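Local coordinates for protein VIN1 (Oscarella pearsei, PDB 6BFI) that binds actin filaments and may play a role in cell-cell adhesion, as a sponge member of the vinculin/alpha-catenin family, at residues A436-E441 with R488-V493; A442-D447 with L480-S485. All coordinates share one frame; numbering follows the deposited sequence.

How the interactions relate
Interactions 1 and 2 are two successive levels of one interface, formed by the antiparallel helices 432-449 and 466-493, and their centres lie about 10 Å apart. Interaction 2 is the more buried, interaction 1 only partly so. Both set a leucine, L438 or L445, on the buried side and a polar pair nearer the solvent. In interaction 1 a carboxylate accepts a short hydrogen bond from a serine, whereas in interaction 2 a lysine and an exposed glutamate form a longer salt bridge. The segment axes are closer in interaction 2, where alanines face the leucine, than in interaction 1, where S489 and two valines do. Along the chain, interaction 2 is nested within the loop closed by interaction 1.

Interaction 1. Residues A436-E441 with R488-V493; sequences AELRKE and RSVDGV
With CG of E441 anti to its carbonyl carbon (chi1 -59°) and the chain extended beyond it, the carboxylate reaches S489, whose OG is likewise anti to its own carbonyl carbon (chi1 -60°). S489 OG donates to E441 OE2 at 2.8 Å, coming in on the syn side of the carboxylate, 32° out of its plane. The hydroxyl also lies near the carbonyl of S485, one turn earlier, with which it makes a weak hydrogen bond.

Beside this polar pair, L438 reaches across with both branches. Its CD2 sits 3.8 Å from CB of S489 and equally close to CG2 of V490, the leucine and this valine crossing at about a right angle. The other methyl, CD1, turns to V493, approaching its CG2 at 4.1 Å.

These contacts join the antiparallel helices 432-449 and 466-493 of the helical-bundle architecture characteristic of the vinculin family, the axes of the two segments 10.3 Å apart at closest approach. L438 and S489 lie at the same level, with CA atoms 6.4 Å apart. Helix 399-427 closes over the leucine through A421 and V424, and the latter also touches V493; V490 packs in addition on V372 of helix 344-375. M486, one turn before V490, lies against both L438 and E441.

An alanine in place of E441 would probably leave the S489 hydroxyl without its carboxylate acceptor and open a gap beside M486. Of the two carboxylate oxygens, OE1 stands farther from the hydroxyl, at 3.6 Å from S489 OG.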
ATOM      1  N   ALA A 436      -5.232   0.190   0.517  1.00 59.80           N
ATOM      2  CA  ALA A 436      -5.035   0.820   1.819  1.00 50.79           C
ATOM      3  C   ALA A 436      -4.808   2.321   1.680  1.00 51.24           C
ATOM      4  O   ALA A 436      -5.336   3.112   2.471  1.00 53.00           O
ATOM      5  CB  ALA A 436      -3.863   0.166   2.551  1.00 53.61           C
ATOM      6  N   GLU A 437      -4.027   2.732   0.677  1.00 52.85           N
ATOM      7  CA  GLU A 437      -3.774   4.155   0.479  1.00 57.59           C
ATOM      8  C   GLU A 437      -5.053   4.894   0.108  1.00 59.32           C
ATOM      9  O   GLU A 437      -5.331   5.978   0.639  1.00 63.24           O
ATOM     10  CB  GLU A 437      -2.704   4.350  -0.595  1.00 66.74           C
ATOM     11  CG  GLU A 437      -2.392   5.803  -0.901  1.00 76.86           C
ATOM     12  CD  GLU A 437      -1.203   5.958  -1.828  1.00 87.23           C
ATOM     13  OE1 GLU A 437      -0.605   4.928  -2.205  1.00 91.90           O
ATOM     14  OE2 GLU A 437      -0.867   7.110  -2.178  1.00 90.16           O
ATOM     15  N   LEU A 438      -5.850   4.319  -0.795  1.00 57.10           N
ATOM     16  CA  LEU A 438      -7.125   4.927  -1.156  1.00 55.13           C
ATOM     17  C   LEU A 438      -8.019   5.092   0.066  1.00 56.01           C
ATOM     18  O   LEU A 438      -8.592   6.165   0.292  1.00 56.36           O
ATOM     19  CB  LEU A 438      -7.821   4.080  -2.220  1.00 57.95           C
ATOM     20  CG  LEU A 438      -8.072   4.754  -3.566  1.00 59.30           C
ATOM     21  CD1 LEU A 438      -8.852   3.826  -4.488  1.00 63.49           C
ATOM     22  CD2 LEU A 438      -8.804   6.070  -3.373  1.00 53.99           C
ATOM     23  N   ARG A 439      -8.146   4.034   0.871  1.00 56.90           N
ATOM     24  CA  ARG A 439      -8.983   4.120   2.063  1.00 58.85           C
ATOM     25  C   ARG A 439      -8.468   5.187   3.023  1.00 60.13           C
ATOM     26  O   ARG A 439      -9.260   5.901   3.654  1.00 56.11           O
ATOM     27  CB  ARG A 439      -9.056   2.759   2.755  1.00 59.69           C
ATOM     28  CG  ARG A 439      -9.707   1.669   1.915  1.00 58.92           C
ATOM     29  CD  ARG A 439     -10.018   0.442   2.755  1.00 61.35           C
ATOM     30  NE  ARG A 439     -10.820  -0.536   2.028  1.00 62.56           N
ATOM     31  CZ  ARG A 439     -10.335  -1.651   1.491  1.00 65.58           C
ATOM     32  NH1 ARG A 439      -9.043  -1.937   1.603  1.00 64.74           N
ATOM     33  NH2 ARG A 439     -11.143  -2.482   0.848  1.00 73.75           N
ATOM     34  N   LYS A 440      -7.142   5.316   3.141  1.00 63.35           N
ATOM     35  CA  LYS A 440      -6.571   6.350   3.997  1.00 60.50           C
ATOM     36  C   LYS A 440      -6.947   7.740   3.497  1.00 60.22           C
ATOM     37  O   LYS A 440      -7.366   8.604   4.277  1.00 62.02           O
ATOM     38  CB  LYS A 440      -5.051   6.191   4.071  1.00 63.90           C
ATOM     39  CG  LYS A 440      -4.391   7.013   5.167  1.00 70.04           C
ATOM     40  CD  LYS A 440      -2.918   6.657   5.327  1.00 79.32           C
ATOM     41  CE  LYS A 440      -2.064   7.273   4.229  1.00 85.06           C
ATOM     42  NZ  LYS A 440      -1.951   8.752   4.376  1.00 87.07           N
ATOM     43  N   GLU A 441      -6.816   7.970   2.187  1.00 61.84           N
ATOM     44  CA  GLU A 441      -7.169   9.275   1.635  1.00 61.78           C
ATOM     45  C   GLU A 441      -8.657   9.567   1.789  1.00 57.36           C
ATOM     46  O   GLU A 441      -9.050  10.728   1.969  1.00 57.57           O
ATOM     47  CB  GLU A 441      -6.751   9.351   0.168  1.00 62.87           C
ATOM     48  CG  GLU A 441      -5.262   9.136  -0.044  1.00 67.68           C
ATOM     49  CD  GLU A 441      -4.839   9.315  -1.487  1.00 73.78           C
ATOM     50  OE1 GLU A 441      -3.639   9.568  -1.725  1.00 80.30           O
ATOM     51  OE2 GLU A 441      -5.704   9.205  -2.379  1.00 75.29           O
ATOM     52  N   ARG A 488      -7.193  11.498  -7.894  1.00 51.24           N
ATOM     53  CA  ARG A 488      -6.089  10.958  -8.682  1.00 56.97           C
ATOM     54  C   ARG A 488      -5.904   9.469  -8.425  1.00 57.67           C
ATOM     55  O   ARG A 488      -5.657   8.696  -9.359  1.00 60.50           O
ATOM     56  CB  ARG A 488      -4.792  11.709  -8.378  1.00 65.05           C
ATOM     57  CG  ARG A 488      -4.507  12.875  -9.306  1.00 76.75           C
ATOM     58  CD  ARG A 488      -3.041  13.277  -9.232  1.00 86.68           C
ATOM     59  NE  ARG A 488      -2.601  13.498  -7.857  1.00 90.43           N
ATOM     60  CZ  ARG A 488      -2.667  14.668  -7.230  1.00 93.77           C
ATOM     61  NH1 ARG A 488      -3.156  15.729  -7.856  1.00 93.98           N
ATOM     62  NH2 ARG A 488      -2.246  14.777  -5.977  1.00 96.41           N
ATOM     63  N   SER A 489      -6.008   9.043  -7.164  1.00 55.56           N
ATOM     64  CA  SER A 489      -5.894   7.615  -6.875  1.00 55.62           C
ATOM     65  C   SER A 489      -7.039   6.833  -7.511  1.00 52.39           C
ATOM     66  O   SER A 489      -6.821   5.773  -8.122  1.00 46.59           O
ATOM     67  CB  SER A 489      -5.861   7.384  -5.364  1.00 57.11           C
ATOM     68  OG  SER A 489      -4.752   8.042  -4.778  1.00 61.62           O
ATOM     69  N   VAL A 490      -8.265   7.350  -7.386  1.00 50.78           N
ATOM     70  CA  VAL A 490      -9.423   6.682  -7.978  1.00 51.02           C
ATOM     71  C   VAL A 490      -9.241   6.533  -9.484  1.00 55.67           C
ATOM     72  O   VAL A 490      -9.465   5.455 -10.051  1.00 58.31           O
ATOM     73  CB  VAL A 490     -10.712   7.444  -7.630  1.00 45.37           C
ATOM     74  CG1 VAL A 490     -11.845   7.004  -8.527  1.00 44.70           C
ATOM     75  CG2 VAL A 490     -11.075   7.213  -6.172  1.00 43.54           C
ATOM     76  N   ASP A 491      -8.817   7.611 -10.154  1.00 56.53           N
ATOM     77  CA  ASP A 491      -8.551   7.524 -11.587  1.00 63.11           C
ATOM     78  C   ASP A 491      -7.418   6.553 -11.888  1.00 60.95           C
ATOM     79  O   ASP A 491      -7.406   5.925 -12.951  1.00 58.12           O
ATOM     80  CB  ASP A 491      -8.227   8.907 -12.152  1.00 70.35           C
ATOM     81  CG  ASP A 491      -9.389   9.875 -12.035  1.00 76.96           C
ATOM     82  OD1 ASP A 491     -10.534   9.412 -11.845  1.00 83.34           O
ATOM     83  OD2 ASP A 491      -9.159  11.098 -12.140  1.00 78.59           O
ATOM     84  N   GLY A 492      -6.462   6.413 -10.967  1.00 59.50           N
ATOM     85  CA  GLY A 492      -5.385   5.461 -11.180  1.00 61.28           C
ATOM     86  C   GLY A 492      -5.861   4.020 -11.154  1.00 62.87           C
ATOM     87  O   GLY A 492      -5.377   3.183 -11.922  1.00 54.92           O
ATOM     88  N   VAL A 493      -6.812   3.707 -10.274  1.00 60.31           N
ATOM     89  CA  VAL A 493      -7.316   2.338 -10.201  1.00 55.78           C
ATOM     90  C   VAL A 493      -8.289   2.048 -11.339  1.00 62.45           C
ATOM     91  O   VAL A 493      -8.241   0.974 -11.951  1.00 68.73           O
ATOM     92  CB  VAL A 493      -7.966   2.083  -8.830  1.00 53.94           C
ATOM     93  CG1 VAL A 493      -8.621   0.711  -8.801  1.00 59.30           C
ATOM     94  CG2 VAL A 493      -6.936   2.213  -7.726  1.00 58.31           C
TER

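Interaction 2. Residues A442-D447 with L480-S485; sequences AAKLRD and LEAAES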
ATOM      1  N   ALA A 442      -9.499   8.533   1.733  1.00 54.14           N
ATOM      2  CA  ALA A 442     -10.926   8.730   1.960  1.00 49.81           C
ATOM      3  C   ALA A 442     -11.203   9.123   3.407  1.00 48.92           C
ATOM      4  O   ALA A 442     -11.965  10.064   3.672  1.00 49.59           O
ATOM      5  CB  ALA A 442     -11.697   7.463   1.585  1.00 49.35           C
ATOM      6  N   ALA A 443     -10.597   8.408   4.361  1.00 48.57           N
ATOM      7  CA  ALA A 443     -10.790   8.743   5.770  1.00 48.77           C
ATOM      8  C   ALA A 443     -10.304  10.156   6.070  1.00 47.71           C
ATOM      9  O   ALA A 443     -10.931  10.888   6.850  1.00 45.39           O
ATOM     10  CB  ALA A 443     -10.073   7.726   6.657  1.00 51.89           C
ATOM     11  N   LYS A 444      -9.192  10.560   5.451  1.00 48.67           N
ATOM     12  CA  LYS A 444      -8.735  11.939   5.577  1.00 49.14           C
ATOM     13  C   LYS A 444      -9.754  12.912   4.999  1.00 52.11           C
ATOM     14  O   LYS A 444     -10.021  13.967   5.589  1.00 53.54           O
ATOM     15  CB  LYS A 444      -7.378  12.105   4.893  1.00 57.14           C
ATOM     16  CG  LYS A 444      -7.082  13.528   4.451  1.00 67.61           C
ATOM     17  CD  LYS A 444      -5.609  13.734   4.143  1.00 74.51           C
ATOM     18  CE  LYS A 444      -5.358  15.147   3.637  1.00 77.98           C
ATOM     19  NZ  LYS A 444      -3.911  15.490   3.594  1.00 82.76           N
ATOM     20  N   LEU A 445     -10.346  12.568   3.850  1.00 49.35           N
ATOM     21  CA  LEU A 445     -11.330  13.460   3.241  1.00 46.60           C
ATOM     22  C   LEU A 445     -12.540  13.657   4.148  1.00 47.13           C
ATOM     23  O   LEU A 445     -13.020  14.785   4.315  1.00 38.56           O
ATOM     24  CB  LEU A 445     -11.764  12.920   1.880  1.00 43.03           C
ATOM     25  CG  LEU A 445     -12.740  13.818   1.115  1.00 46.47           C
ATOM     26  CD1 LEU A 445     -12.120  15.181   0.862  1.00 47.36           C
ATOM     27  CD2 LEU A 445     -13.167  13.167  -0.196  1.00 46.69           C
ATOM     28  N   ARG A 446     -13.051  12.575   4.741  1.00 50.49           N
ATOM     29  CA  ARG A 446     -14.150  12.716   5.694  1.00 53.88           C
ATOM     30  C   ARG A 446     -13.736  13.588   6.875  1.00 52.54           C
ATOM     31  O   ARG A 446     -14.459  14.521   7.269  1.00 52.40           O
ATOM     32  CB  ARG A 446     -14.604  11.338   6.181  1.00 56.59           C
ATOM     33  CG  ARG A 446     -15.162  10.424   5.097  1.00 60.12           C
ATOM     34  CD  ARG A 446     -15.685   9.129   5.704  1.00 64.55           C
ATOM     35  NE  ARG A 446     -16.554   8.393   4.790  1.00 71.63           N
ATOM     36  CZ  ARG A 446     -16.198   7.290   4.141  1.00 78.83           C
ATOM     37  NH1 ARG A 446     -14.982   6.783   4.305  1.00 81.54           N
ATOM     38  NH2 ARG A 446     -17.058   6.692   3.329  1.00 81.25           N
ATOM     39  N   ASP A 447     -12.555  13.308   7.438  1.00 49.85           N
ATOM     40  CA  ASP A 447     -12.101  14.025   8.625  1.00 55.88           C
ATOM     41  C   ASP A 447     -12.010  15.525   8.370  1.00 53.16           C
ATOM     42  O   ASP A 447     -12.528  16.328   9.155  1.00 52.08           O
ATOM     43  CB  ASP A 447     -10.755  13.470   9.088  1.00 60.49           C
ATOM     44  CG  ASP A 447     -10.254  14.141  10.350  1.00 63.54           C
ATOM     45  OD1 ASP A 447     -10.815  13.864  11.433  1.00 63.22           O
ATOM     46  OD2 ASP A 447      -9.300  14.942  10.260  1.00 66.67           O
ATOM     47  N   LEU A 480     -10.059  20.738  -0.975  1.00 51.34           N
ATOM     48  CA  LEU A 480      -9.826  20.553  -2.405  1.00 52.86           C
ATOM     49  C   LEU A 480      -8.565  19.739  -2.661  1.00 56.55           C
ATOM     50  O   LEU A 480      -8.518  18.933  -3.597  1.00 60.98           O
ATOM     51  CB  LEU A 480      -9.739  21.909  -3.107  1.00 54.03           C
ATOM     52  CG  LEU A 480     -11.052  22.668  -3.295  1.00 55.65           C
ATOM     53  CD1 LEU A 480     -10.814  24.010  -3.983  1.00 60.64           C
ATOM     54  CD2 LEU A 480     -12.046  21.827  -4.080  1.00 51.60           C
ATOM     55  N   GLU A 481      -7.529  19.937  -1.843  1.00 58.96           N
ATOM     56  CA  GLU A 481      -6.305  19.159  -2.008  1.00 62.15           C
ATOM     57  C   GLU A 481      -6.555  17.681  -1.731  1.00 54.01           C
ATOM     58  O   GLU A 481      -6.222  16.818  -2.557  1.00 51.87           O
ATOM     59  CB  GLU A 481      -5.210  19.706  -1.092  1.00 72.40           C
ATOM     60  CG  GLU A 481      -3.982  18.813  -1.001  1.00 83.28           C
ATOM     61  CD  GLU A 481      -3.771  18.247   0.392  1.00 89.89           C
ATOM     62  OE1 GLU A 481      -4.043  18.968   1.377  1.00 88.39           O
ATOM     63  OE2 GLU A 481      -3.338  17.079   0.500  1.00 93.77           O
ATOM     64  N   ALA A 482      -7.151  17.370  -0.576  1.00 49.00           N
ATOM     65  CA  ALA A 482      -7.421  15.974  -0.245  1.00 44.68           C
ATOM     66  C   ALA A 482      -8.334  15.328  -1.280  1.00 45.78           C
ATOM     67  O   ALA A 482      -8.086  14.198  -1.721  1.00 51.37           O
ATOM     68  CB  ALA A 482      -8.039  15.875   1.149  1.00 41.39           C
ATOM     69  N   ALA A 483      -9.387  16.040  -1.691  1.00 48.64           N
ATOM     70  CA  ALA A 483     -10.347  15.479  -2.634  1.00 49.31           C
ATOM     71  C   ALA A 483      -9.724  15.268  -4.008  1.00 51.97           C
ATOM     72  O   ALA A 483     -10.033  14.285  -4.691  1.00 51.74           O
ATOM     73  CB  ALA A 483     -11.572  16.388  -2.729  1.00 47.34           C
ATOM     74  N   GLU A 484      -8.840  16.177  -4.429  1.00 57.21           N
ATOM     75  CA  GLU A 484      -8.202  16.031  -5.733  1.00 63.68           C
ATOM     76  C   GLU A 484      -7.187  14.894  -5.735  1.00 64.21           C
ATOM     77  O   GLU A 484      -7.084  14.151  -6.720  1.00 67.60           O
ATOM     78  CB  GLU A 484      -7.542  17.345  -6.151  1.00 74.30           C
ATOM     79  CG  GLU A 484      -8.493  18.364  -6.776  1.00 87.45           C
ATOM     80  CD  GLU A 484      -8.847  18.044  -8.224  1.00 99.52           C
ATOM     81  OE1 GLU A 484      -8.506  16.941  -8.705  1.00107.34           O
ATOM     82  OE2 GLU A 484      -9.464  18.904  -8.888  1.00104.26           O
ATOM     83  N   SER A 485      -6.424  14.735  -4.650  1.00 60.70           N
ATOM     84  CA  SER A 485      -5.488  13.615  -4.592  1.00 56.94           C
ATOM     85  C   SER A 485      -6.229  12.282  -4.541  1.00 54.79           C
ATOM     86  O   SER A 485      -5.859  11.328  -5.245  1.00 53.72           O
ATOM     87  CB  SER A 485      -4.561  13.764  -3.388  1.00 54.74           C
ATOM     88  OG  SER A 485      -5.285  13.637  -2.180  1.00 57.78           O
TER
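K444 and L445 carry the side of helix 432-449 in this contact, meeting E481, A482 and A483 of helix 466-493 in an antiparallel helix pair of the vinculin-type helical bundle. The axes of the two segments approach to 9.2 Å, and L445 and A482 stand level, their CA atoms 5.8 Å apart. The alanines of helix 466-493 are consistent with this close approach.

K444 comes first in sequence. Its CG is anti to the backbone N (chi1 156°) and the chain stays extended to its end, carrying the aliphatic part across A482: K444 CE touches CB of A482 at 3.7 Å. The ammonium group continues past the alanine to E481, which bends at chi2 to bring its carboxylate over from the flank of its helix. The resulting salt bridge is long, with 3.5 Å between K444 NZ and E481 OE2, and the two side chains cross nearly perpendicularly on the partly exposed side of the interface.

The next residue, L445, turns into the buried side. Its CD1 rests against A483, whose CB lies 3.8 Å away, and against A482. W479 and M486 of helix 466-493 also touch this leucine, while T414 and L417 of helix 399-427 pack against it as a third helical wall. L445 CD1 reaches the backbone as well as the alanine methyls, lying 3.8 Å from A483 N.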